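Sucrose 6(F)-phosphate phosphorylase (Thermoanaerobacterium thermosaccharolyticum DSM 571, PDB 6S9V) is a phosphorylase of the alpha-amylase family, built on a TIM-barrel catalytic domain, with a five-stranded antiparallel sheet at its C-terminal end. Local coordinates at residues 273-278 against 289-294; 279-284 against 328-333; 312-317 against 358-363; 338-343 against 413-418. All blocks are in the same frame, centred on the assembly; numbering follows the deposited sequence.

Interaction 1: 273-278 against 289-294; sequences FILPFT and EMLYHY
I274 sets its CG2 methyl over the ring of Y294, 3.7 Å from the centroid and 8° off the ring normal. This CH-pi contact joins the segment leading into helix 275-285 to helix 289-295, two consecutive helices that lie between strands 269-271 and 302-304 of the TIM barrel. Y294 carries its CG anti to the backbone N (chi1 -178°), which sends the ring across to the other segment, where CZ also comes within 3.6 Å of I274 CB. L275 packs beside it, its CD1 4.0 Å from CD1 of L291. Where the backbones come closest, the T278 methyl presses against main chain, its CG2 lying 3.6 Å from CA of L291. M290 is fully extended; its CE lies 3.4 Å from T278 OG1, and the chain runs roughly perpendicular to the F277 side chain. T278 OG1 itself turns back and donates to I274 O at 2.8 Å, from 51° out of the carbonyl plane. I274 O also accepts the helical bond from T278 N, so two bonds hold the carbonyl of the residue that bears the methyl on Y294. One shell further out, D272 organises both partners: its OD1 is hydrogen-bonded to Y294 OH and to the backbone N atoms of I274 and L275.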
# COMPACT_ATOMS: atom_id res chain seq x y z
N PHE A 273 -2.10 8.41 -1.58
CA PHE A 273 -2.48 8.35 -0.17
C PHE A 273 -3.34 9.53 0.27
O PHE A 273 -3.68 9.63 1.46
CB PHE A 273 -1.23 8.25 0.71
CG PHE A 273 -0.57 6.88 0.70
CD1 PHE A 273 -1.33 5.70 0.77
CD2 PHE A 273 0.81 6.77 0.61
CE1 PHE A 273 -0.72 4.46 0.77
CE2 PHE A 273 1.43 5.52 0.61
CZ PHE A 273 0.67 4.37 0.68
N ILE A 274 -3.71 10.41 -0.65
CA ILE A 274 -4.58 11.55 -0.36
C ILE A 274 -6.03 11.22 -0.71
O ILE A 274 -6.96 11.68 -0.02
CB ILE A 274 -4.09 12.79 -1.10
CG1 ILE A 274 -2.75 13.27 -0.52
CG2 ILE A 274 -5.10 13.92 -1.03
CD1 ILE A 274 -1.98 14.20 -1.43
N LEU A 275 -6.24 10.45 -1.77
CA LEU A 275 -7.60 10.15 -2.21
C LEU A 275 -8.43 9.41 -1.17
O LEU A 275 -9.65 9.68 -1.10
CB LEU A 275 -7.55 9.33 -3.50
CG LEU A 275 -8.86 9.14 -4.26
CD1 LEU A 275 -9.35 10.44 -4.88
CD2 LEU A 275 -8.70 8.06 -5.32
N PRO A 276 -7.90 8.46 -0.39
CA PRO A 276 -8.80 7.72 0.54
C PRO A 276 -9.54 8.64 1.50
O PRO A 276 -10.77 8.54 1.63
CB PRO A 276 -7.84 6.75 1.25
CG PRO A 276 -6.70 6.56 0.25
CD PRO A 276 -6.54 7.91 -0.40
N PHE A 277 -8.82 9.54 2.18
CA PHE A 277 -9.48 10.51 3.05
C PHE A 277 -10.33 11.48 2.25
O PHE A 277 -11.44 11.84 2.67
CB PHE A 277 -8.43 11.27 3.87
CG PHE A 277 -9.02 12.27 4.84
CD1 PHE A 277 -9.45 13.52 4.41
CD2 PHE A 277 -9.12 11.96 6.18
CE1 PHE A 277 -10.01 14.43 5.31
CE2 PHE A 277 -9.67 12.86 7.09
CZ PHE A 277 -10.11 14.10 6.66
N THR A 278 -9.82 11.94 1.10
CA THR A 278 -10.55 12.93 0.31
C THR A 278 -11.92 12.41 -0.10
O THR A 278 -12.91 13.14 -0.06
CB THR A 278 -9.71 13.32 -0.91
OG1 THR A 278 -8.50 13.95 -0.48
CG2 THR A 278 -10.47 14.27 -1.82
N GLU A 289 -15.62 19.90 -3.23
CA GLU A 289 -14.63 20.97 -3.37
C GLU A 289 -13.21 20.45 -3.16
O GLU A 289 -12.30 20.77 -3.94
CB GLU A 289 -14.93 22.10 -2.38
CG GLU A 289 -16.17 22.91 -2.73
CD GLU A 289 -16.20 24.29 -2.08
OE1 GLU A 289 -15.14 24.93 -1.94
OE2 GLU A 289 -17.31 24.74 -1.71
N MET A 290 -13.00 19.66 -2.11
CA MET A 290 -11.68 19.10 -1.87
C MET A 290 -11.28 18.13 -2.97
O MET A 290 -10.13 18.14 -3.43
CB MET A 290 -11.66 18.39 -0.51
CG MET A 290 -10.29 17.91 -0.08
SD MET A 290 -10.36 17.01 1.48
CE MET A 290 -8.63 16.57 1.68
N LEU A 291 -12.21 17.28 -3.39
CA LEU A 291 -11.92 16.32 -4.46
C LEU A 291 -11.57 17.04 -5.75
O LEU A 291 -10.60 16.68 -6.43
CB LEU A 291 -13.13 15.41 -4.67
CG LEU A 291 -13.06 14.44 -5.86
CD1 LEU A 291 -11.96 13.41 -5.66
CD2 LEU A 291 -14.42 13.77 -6.05
N TYR A 292 -12.36 18.04 -6.12
CA TYR A 292 -12.08 18.77 -7.36
C TYR A 292 -10.74 19.48 -7.28
O TYR A 292 -9.98 19.49 -8.26
CB TYR A 292 -13.22 19.73 -7.66
CG TYR A 292 -14.24 19.13 -8.61
CD1 TYR A 292 -14.74 17.85 -8.39
CD2 TYR A 292 -14.68 19.83 -9.72
CE1 TYR A 292 -15.66 17.28 -9.25
CE2 TYR A 292 -15.61 19.27 -10.59
CZ TYR A 292 -16.09 17.99 -10.35
OH TYR A 292 -17.00 17.43 -11.21
N HIS A 293 -10.43 20.09 -6.13
CA HIS A 293 -9.13 20.73 -5.99
C HIS A 293 -8.00 19.72 -6.15
O HIS A 293 -6.97 20.02 -6.76
CB HIS A 293 -9.01 21.43 -4.64
CG HIS A 293 -7.74 22.20 -4.48
ND1 HIS A 293 -7.45 23.33 -5.22
CD2 HIS A 293 -6.66 22.00 -3.68
CE1 HIS A 293 -6.27 23.80 -4.88
NE2 HIS A 293 -5.77 23.01 -3.94
N TYR A 294 -8.18 18.51 -5.61
CA TYR A 294 -7.14 17.49 -5.69
C TYR A 294 -7.00 16.95 -7.12
O TYR A 294 -5.88 16.78 -7.62
CB TYR A 294 -7.45 16.36 -4.70
CG TYR A 294 -6.40 15.27 -4.69
CD1 TYR A 294 -5.05 15.60 -4.63
CD2 TYR A 294 -6.75 13.92 -4.73
CE1 TYR A 294 -4.08 14.62 -4.62
CE2 TYR A 294 -5.78 12.93 -4.71
CZ TYR A 294 -4.44 13.30 -4.66
OH TYR A 294 -3.45 12.35 -4.65

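Interaction 2: 279-284 against 328-333; sequences VLYTLI and KEVVDI
Nearly perpendicular helix packing in the outer layer of the TIM-barrel domain, between helices 275-285 and 324-336, brings I284 against I333, with V330 meeting both L280 and Y281. The short segments pass with their axes 10.4 Å apart and 84° between their directions, and Y281 and V330 are the residues whose CA atoms lie nearest. A crossing this steep confines the contact to about one turn of each helix. V330 is the central projection from its side. Its CG1 approaches CD1 of L280 at 4.1 Å, while its CG2 comes to the edge of the Y281 ring, near the ring plane and 4.0 Å from CD2. I284 and I333 run alongside one another, head to tail: CG2 of I284 meets CD1 of I333 at 3.7 Å and, in return, CD1 of I284 meets CG2 of I333 at 4.1 Å. Both isoleucines have CG2 anti to the backbone N, and the like torsions put each CG2 branch beside the other residue's CD1. The E329 carboxylate borders two residues of the patch. Its plane stands 78° to the Y281 ring, with OE1 4.0 Å from CE2, and its OE2 lies 4.1 Å from CG2 of I284. Beyond the segments, Y281 also packs on M290 and L280 on Y364. The contact between these two turns is carried mainly by aliphatic and aromatic carbon. A polar tie runs from E329 OE2 to N285 ND2, one residue past 279-284, so the carboxylate bordering the aliphatic patch has a polar partner of its own.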
# COMPACT_ATOMS: atom_id res chain seq x y z
N VAL A 279 -12.00 11.13 -0.49
CA VAL A 279 -13.28 10.57 -0.88
C VAL A 279 -14.20 10.44 0.33
O VAL A 279 -15.40 10.72 0.25
CB VAL A 279 -13.07 9.22 -1.60
CG1 VAL A 279 -14.40 8.48 -1.74
CG2 VAL A 279 -12.45 9.47 -2.98
N LEU A 280 -13.66 10.04 1.49
CA LEU A 280 -14.48 9.98 2.70
C LEU A 280 -15.09 11.34 3.00
O LEU A 280 -16.29 11.45 3.28
CB LEU A 280 -13.64 9.52 3.89
CG LEU A 280 -13.63 8.04 4.28
CD1 LEU A 280 -12.75 7.90 5.52
CD2 LEU A 280 -15.03 7.50 4.54
N TYR A 281 -14.26 12.38 3.00
CA TYR A 281 -14.75 13.73 3.27
C TYR A 281 -15.80 14.15 2.25
O TYR A 281 -16.82 14.76 2.61
CB TYR A 281 -13.57 14.71 3.28
CG TYR A 281 -13.99 16.16 3.43
CD1 TYR A 281 -14.34 16.92 2.32
CD2 TYR A 281 -14.06 16.75 4.68
CE1 TYR A 281 -14.73 18.24 2.45
CE2 TYR A 281 -14.45 18.08 4.82
CZ TYR A 281 -14.79 18.81 3.71
OH TYR A 281 -15.18 20.13 3.86
N THR A 282 -15.55 13.85 0.97
CA THR A 282 -16.48 14.21 -0.09
C THR A 282 -17.87 13.65 0.19
O THR A 282 -18.88 14.36 0.05
CB THR A 282 -15.96 13.66 -1.43
OG1 THR A 282 -14.68 14.23 -1.73
CG2 THR A 282 -16.94 13.96 -2.53
N LEU A 283 -17.94 12.37 0.56
CA LEU A 283 -19.22 11.70 0.73
C LEU A 283 -19.87 12.06 2.06
O LEU A 283 -21.09 12.24 2.12
CB LEU A 283 -19.01 10.19 0.62
CG LEU A 283 -18.45 9.78 -0.74
CD1 LEU A 283 -17.95 8.34 -0.71
CD2 LEU A 283 -19.50 9.95 -1.82
N ILE A 284 -19.08 12.18 3.13
CA ILE A 284 -19.65 12.53 4.43
C ILE A 284 -20.25 13.93 4.40
O ILE A 284 -21.32 14.18 4.97
CB ILE A 284 -18.59 12.39 5.54
CG1 ILE A 284 -18.31 10.92 5.83
CG2 ILE A 284 -19.05 13.13 6.81
CD1 ILE A 284 -17.10 10.68 6.71
N LYS A 328 -10.29 16.11 12.20
CA LYS A 328 -10.92 15.52 13.38
C LYS A 328 -12.39 15.18 13.12
O LYS A 328 -12.88 14.17 13.64
CB LYS A 328 -10.79 16.49 14.56
CG LYS A 328 -11.04 15.82 15.90
CD LYS A 328 -10.79 16.77 17.06
CE LYS A 328 -11.09 16.09 18.38
NZ LYS A 328 -11.78 17.01 19.33
N GLU A 329 -13.09 15.99 12.32
CA GLU A 329 -14.47 15.66 11.98
C GLU A 329 -14.57 14.26 11.38
O GLU A 329 -15.36 13.43 11.84
CB GLU A 329 -15.04 16.69 11.00
CG GLU A 329 -16.52 16.45 10.65
CD GLU A 329 -16.84 16.58 9.16
OE1 GLU A 329 -15.91 16.74 8.34
OE2 GLU A 329 -18.03 16.52 8.81
N VAL A 330 -13.77 14.00 10.33
CA VAL A 330 -13.82 12.71 9.65
C VAL A 330 -13.31 11.60 10.56
O VAL A 330 -13.89 10.50 10.60
CB VAL A 330 -13.01 12.78 8.34
CG1 VAL A 330 -12.90 11.41 7.69
CG2 VAL A 330 -13.64 13.77 7.38
N VAL A 331 -12.23 11.85 11.30
CA VAL A 331 -11.68 10.84 12.20
C VAL A 331 -12.71 10.44 13.24
O VAL A 331 -12.97 9.24 13.46
CB VAL A 331 -10.39 11.37 12.87
CG1 VAL A 331 -10.03 10.53 14.09
CG2 VAL A 331 -9.25 11.38 11.86
N ASP A 332 -13.32 11.43 13.88
CA ASP A 332 -14.31 11.15 14.93
C ASP A 332 -15.51 10.39 14.38
O ASP A 332 -16.06 9.51 15.05
CB ASP A 332 -14.75 12.46 15.58
CG ASP A 332 -13.69 13.04 16.51
OD1 ASP A 332 -12.72 12.33 16.85
OD2 ASP A 332 -13.82 14.22 16.89
N ILE A 333 -15.96 10.74 13.17
CA ILE A 333 -17.08 10.01 12.56
C ILE A 333 -16.68 8.57 12.27
O ILE A 333 -17.46 7.64 12.51
CB ILE A 333 -17.57 10.74 11.29
CG1 ILE A 333 -18.28 12.04 11.69
CG2 ILE A 333 -18.49 9.81 10.46
CD1 ILE A 333 -18.62 12.93 10.51

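Interaction 3: 312-317 against 358-363; sequences IPVKPD and HQINCT. With SO4 (sulfate ion), chain D.
I312 and I360 form an antiparallel hydrogen-bonded pair in a small three-stranded sheet, in which strand 312-313 lies at one edge and 357-361 in the middle. The pair is closed by two reciprocal bonds: I312 N gives to I360 O at 2.8 Å, and I360 N gives to I312 O at 2.8 Å. Both side chains point to the same face of the sheet, their CB atoms 4.0 Å apart, and V314 CG2 continues that apolar face against I360 CG1 at 3.8 Å. On its outer side I312 packs on P276 and L280 of helix 275-285. Beyond the pair, V314 N bonds to H358 O at 2.9 Å. Here the middle strand is irregular: H358 and Q359 both face S342 in a classic beta bulge. H358 is the other large contributor. With CG anti to its backbone N (chi1 -174°), the imidazole swings back to the loop, and ND1 donates to K315 O at 2.7 Å, in the carbonyl plane though 22° out of the ring plane. P316, which follows a cis peptide bond, brings its CD to the ring edge. Over one imidazole face, toward the rim, a water gives to D317 OD1 and H358 O and accepts from Q359 NE2. The other ring nitrogen is gripped as well. Together with Y215 OH and R148 NH2 it holds a sulfate ion, and the bond from H358 NE2 to sulfate O3 is 2.7 Å long and almost straight at 175°.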
# COMPACT_ATOMS: atom_id res chain seq x y z
N ILE A 312 -6.49 4.21 6.83
CA ILE A 312 -6.75 5.37 5.98
C ILE A 312 -5.82 6.51 6.39
O ILE A 312 -5.89 6.95 7.54
CB ILE A 312 -8.23 5.79 6.05
CG1 ILE A 312 -9.13 4.63 5.62
CG2 ILE A 312 -8.46 7.02 5.19
CD1 ILE A 312 -10.57 4.76 6.11
N PRO A 313 -4.94 7.00 5.52
CA PRO A 313 -3.95 8.00 5.97
C PRO A 313 -4.57 9.33 6.36
O PRO A 313 -5.49 9.83 5.71
CB PRO A 313 -3.03 8.16 4.75
CG PRO A 313 -3.18 6.89 3.98
CD PRO A 313 -4.63 6.50 4.17
N VAL A 314 -4.01 9.93 7.41
CA VAL A 314 -4.37 11.28 7.83
C VAL A 314 -3.10 12.12 7.89
O VAL A 314 -2.83 12.91 6.98
CB VAL A 314 -5.11 11.27 9.18
CG1 VAL A 314 -5.49 12.68 9.59
CG2 VAL A 314 -6.35 10.40 9.07
N LYS A 315 -2.30 11.98 8.97
CA LYS A 315 -1.02 12.68 9.06
C LYS A 315 0.14 11.71 8.84
O LYS A 315 0.14 10.61 9.40
CB LYS A 315 -0.82 13.34 10.42
CG LYS A 315 -1.79 14.44 10.77
CD LYS A 315 -1.49 14.97 12.17
CE LYS A 315 -0.13 15.64 12.27
NZ LYS A 315 -0.02 16.81 11.36
N PRO A 316 1.18 12.11 8.09
CA PRO A 316 1.45 13.41 7.47
C PRO A 316 0.86 13.58 6.08
O PRO A 316 1.03 14.65 5.48
CB PRO A 316 2.98 13.43 7.40
CG PRO A 316 3.33 11.99 7.13
CD PRO A 316 2.33 11.18 7.94
N ASP A 317 0.17 12.55 5.57
CA ASP A 317 -0.20 12.50 4.15
C ASP A 317 -1.05 13.69 3.74
O ASP A 317 -0.96 14.17 2.59
CB ASP A 317 -0.92 11.19 3.85
CG ASP A 317 -0.12 9.97 4.27
OD1 ASP A 317 0.14 9.83 5.48
OD2 ASP A 317 0.26 9.18 3.38
N HIS A 358 -2.19 9.21 12.68
CA HIS A 358 -1.46 8.75 11.50
C HIS A 358 -2.40 8.09 10.51
O HIS A 358 -2.41 8.43 9.32
CB HIS A 358 -0.35 7.80 11.96
CG HIS A 358 0.57 7.35 10.87
ND1 HIS A 358 1.20 8.23 10.01
CD2 HIS A 358 1.01 6.11 10.53
CE1 HIS A 358 1.97 7.55 9.18
NE2 HIS A 358 1.87 6.26 9.47
N GLN A 359 -3.23 7.15 10.98
CA GLN A 359 -4.13 6.41 10.11
C GLN A 359 -5.39 6.02 10.87
O GLN A 359 -5.38 5.84 12.09
CB GLN A 359 -3.45 5.17 9.54
CG GLN A 359 -2.31 5.50 8.60
CD GLN A 359 -1.54 4.29 8.12
OE1 GLN A 359 -1.85 3.15 8.47
NE2 GLN A 359 -0.53 4.54 7.30
N ILE A 360 -6.48 5.91 10.12
CA ILE A 360 -7.77 5.45 10.61
C ILE A 360 -7.89 3.97 10.26
O ILE A 360 -8.01 3.62 9.08
CB ILE A 360 -8.93 6.25 10.00
CG1 ILE A 360 -8.76 7.74 10.28
CG2 ILE A 360 -10.27 5.75 10.54
CD1 ILE A 360 -9.68 8.62 9.41
N ASN A 361 -7.90 3.11 11.27
CA ASN A 361 -8.03 1.67 11.07
C ASN A 361 -9.51 1.31 11.11
O ASN A 361 -10.14 1.34 12.17
CB ASN A 361 -7.27 0.91 12.16
CG ASN A 361 -5.79 1.26 12.18
OD1 ASN A 361 -5.17 1.44 11.14
ND2 ASN A 361 -5.23 1.36 13.38
N CYS A 362 -10.06 0.95 9.95
CA CYS A 362 -11.50 0.82 9.72
C CYS A 362 -11.69 0.24 8.33
O CYS A 362 -10.96 0.62 7.42
CB CYS A 362 -12.18 2.20 9.81
SG CYS A 362 -14.00 2.23 9.92
N THR A 363 -12.64 -0.69 8.16
CA THR A 363 -12.96 -1.08 6.78
C THR A 363 -13.61 0.11 6.08
O THR A 363 -14.27 0.94 6.71
CB THR A 363 -13.87 -2.31 6.71
OG1 THR A 363 -15.22 -1.97 7.05
CG2 THR A 363 -13.36 -3.42 7.63
S SO4 D . 4.62 4.11 8.44
O1 SO4 D . 5.43 5.19 7.87
O2 SO4 D . 4.77 4.04 9.89
O3 SO4 D . 3.22 4.36 8.10
O4 SO4 D . 5.04 2.83 7.88
O HOH W 1 -0.41 7.66 7.15

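Interaction 4: 338-343 against 413-418; sequences GANLSL and REINRH. With SO4 (sulfate ion), chain I; SO4 (sulfate ion), chain H.
A serine hydroxyl sits above an arginine without bonding to it: S342 OG lies over one face of the R413 guanidinium, toward its rim, and the 3.3 Å separation from NH2 is at an angle too poor for a hydrogen bond. The hydroxyl is engaged elsewhere. It is hydrogen-bonded to N361 ND2 and donates at 3.0 Å to a water, which also takes a weak bond from R413 NE. The contact joins edge strand 340-343 to the loop after helix 403-409, whose residues 413-415 form a 3-10 turn, past strand 388-392 of the TIM barrel. At its buried end I415 carries the packing. CG1 anti to the backbone N (chi1 -162°) and a nearly extended chain bring CD1 to 3.3 Å from G338 O and 3.8 Å from N340 ND2. G338 is the C-prime residue of the Schellman motif that ends helix 324-336, so this methyl touches the turn leading into the strand. N340 approaches I415 from the opposite direction, and both ends of its amide are bonded: ND2 to G412 O, OD1 to N361 ND2. R413 and R417 share a sulfate ion, probably from the crystallisation liquor. R417 NH1 gives to O4 at 3.1 Å and NH2 to O2 at 3.0 Å, a two-pronged grip, while R413 NH1 adds a weak bond to O3. R413 CB lies over the centre of one face of the R417 guanidinium, and R417 NE is fixed by H309 O. Two arginines converging on one anion are consistent with a site suited to negatively charged groups.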
# COMPACT_ATOMS: atom_id res chain seq x y z
N GLY A 338 -16.84 2.61 14.44
CA GLY A 338 -16.09 1.44 14.87
C GLY A 338 -14.59 1.51 14.69
O GLY A 338 -13.88 0.59 15.12
N ALA A 339 -14.07 2.58 14.11
CA ALA A 339 -12.64 2.66 13.84
C ALA A 339 -11.82 2.78 15.12
O ALA A 339 -12.29 3.25 16.16
CB ALA A 339 -12.35 3.87 12.95
N ASN A 340 -10.57 2.32 15.04
CA ASN A 340 -9.52 2.69 15.99
C ASN A 340 -8.41 3.40 15.23
O ASN A 340 -8.42 3.46 13.99
CB ASN A 340 -8.98 1.47 16.76
CG ASN A 340 -8.29 0.46 15.85
OD1 ASN A 340 -7.11 0.59 15.54
ND2 ASN A 340 -9.04 -0.55 15.43
N LEU A 341 -7.48 3.99 15.96
CA LEU A 341 -6.52 4.91 15.37
C LEU A 341 -5.09 4.47 15.62
O LEU A 341 -4.76 4.01 16.72
CB LEU A 341 -6.70 6.33 15.91
CG LEU A 341 -8.11 6.92 15.79
CD1 LEU A 341 -8.11 8.30 16.41
CD2 LEU A 341 -8.55 6.95 14.35
N SER A 342 -4.27 4.61 14.60
CA SER A 342 -2.82 4.55 14.75
C SER A 342 -2.31 5.98 14.88
O SER A 342 -2.60 6.83 14.04
CB SER A 342 -2.18 3.86 13.55
OG SER A 342 -2.44 2.47 13.58
N LEU A 343 -1.52 6.22 15.91
CA LEU A 343 -1.07 7.56 16.24
C LEU A 343 0.38 7.73 15.80
O LEU A 343 1.11 6.77 15.58
CB LEU A 343 -1.21 7.83 17.74
CG LEU A 343 -2.62 7.66 18.31
CD1 LEU A 343 -2.68 8.03 19.79
CD2 LEU A 343 -3.65 8.45 17.51
N ARG A 413 -5.06 -2.83 13.84
CA ARG A 413 -5.08 -2.93 12.38
C ARG A 413 -5.74 -4.21 11.89
O ARG A 413 -6.12 -4.28 10.72
CB ARG A 413 -3.67 -2.85 11.80
CG ARG A 413 -3.04 -1.46 11.87
CD ARG A 413 -1.66 -1.46 11.22
NE ARG A 413 -0.93 -0.23 11.49
CZ ARG A 413 -0.18 -0.03 12.57
NH1 ARG A 413 -0.06 -0.98 13.49
NH2 ARG A 413 0.46 1.12 12.74
N GLU A 414 -5.89 -5.21 12.76
CA GLU A 414 -6.61 -6.42 12.39
C GLU A 414 -8.09 -6.18 12.14
O GLU A 414 -8.77 -7.07 11.62
CB GLU A 414 -6.40 -7.50 13.47
CG GLU A 414 -5.15 -8.36 13.24
CD GLU A 414 -5.33 -9.39 12.12
OE1 GLU A 414 -6.39 -10.06 12.10
OE2 GLU A 414 -4.43 -9.53 11.25
N ILE A 415 -8.61 -4.99 12.47
CA ILE A 415 -10.01 -4.66 12.18
C ILE A 415 -10.30 -4.79 10.70
O ILE A 415 -11.44 -5.07 10.31
CB ILE A 415 -10.32 -3.24 12.69
CG1 ILE A 415 -11.82 -3.02 12.83
CG2 ILE A 415 -9.72 -2.19 11.74
CD1 ILE A 415 -12.17 -1.75 13.58
N ASN A 416 -9.28 -4.60 9.87
CA ASN A 416 -9.40 -4.54 8.42
C ASN A 416 -8.60 -5.66 7.75
O ASN A 416 -8.19 -5.53 6.60
CB ASN A 416 -8.93 -3.16 7.94
CG ASN A 416 -9.17 -2.93 6.46
OD1 ASN A 416 -10.23 -3.23 5.92
ND2 ASN A 416 -8.16 -2.37 5.79
N ARG A 417 -8.38 -6.78 8.46
CA ARG A 417 -7.58 -7.89 7.94
C ARG A 417 -8.24 -9.25 8.18
O ARG A 417 -7.54 -10.26 8.33
CB ARG A 417 -6.18 -7.86 8.53
CG ARG A 417 -5.42 -6.56 8.26
CD ARG A 417 -4.08 -6.52 8.96
NE ARG A 417 -3.30 -5.35 8.56
CZ ARG A 417 -2.14 -5.01 9.09
NH1 ARG A 417 -1.60 -5.74 10.06
NH2 ARG A 417 -1.51 -3.93 8.65
N HIS A 418 -9.57 -9.29 8.18
CA HIS A 418 -10.31 -10.54 8.33
C HIS A 418 -9.83 -11.59 7.33
O HIS A 418 -9.54 -11.28 6.18
CB HIS A 418 -11.80 -10.27 8.14
CG HIS A 418 -12.67 -11.49 8.24
ND1 HIS A 418 -12.85 -12.17 9.42
CD2 HIS A 418 -13.40 -12.15 7.31
CE1 HIS A 418 -13.66 -13.20 9.22
NE2 HIS A 418 -14.02 -13.20 7.94
S SO4 I . 1.14 -4.01 11.56
O1 SO4 I . 2.42 -3.55 12.09
O2 SO4 I . 0.75 -3.15 10.45
O3 SO4 I . 0.13 -3.96 12.61
O4 SO4 I . 1.26 -5.39 11.08
S SO4 H . -10.01 -13.64 11.72
O1 SO4 H . -8.85 -13.49 12.59
O2 SO4 H . -11.12 -12.85 12.24
O3 SO4 H . -10.40 -15.05 11.67
O4 SO4 H . -9.68 -13.19 10.37
O HOH W 2 -2.39 1.69 10.65

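Interactions 1 and 2 share helix 275-285, their centres 11 Å apart, and are bridged by F277 CE2 and V330 CB at 3.6 Å. Helix 324-336 of interaction 2 then covers the sheet of interaction 3, with V331 CG2 3.7 Å from I360 CD1. Interactions 3 and 4 meet inside that sheet: H358 N lies 2.8 Å from S342 O, a probable hydrogen bond. Interaction 1 reaches interaction 3 directly, F273 CB being 3.2 Å from D317 OD2, but stays about 9 Å from interaction 4 at the nearest atoms. Interactions 3 and 4 lie beside what is probably a pocket, marked by BTB, about 5 Å from the side chains of Q359 and R413, and by sulfate ions, all likely from the crystallisation liquor.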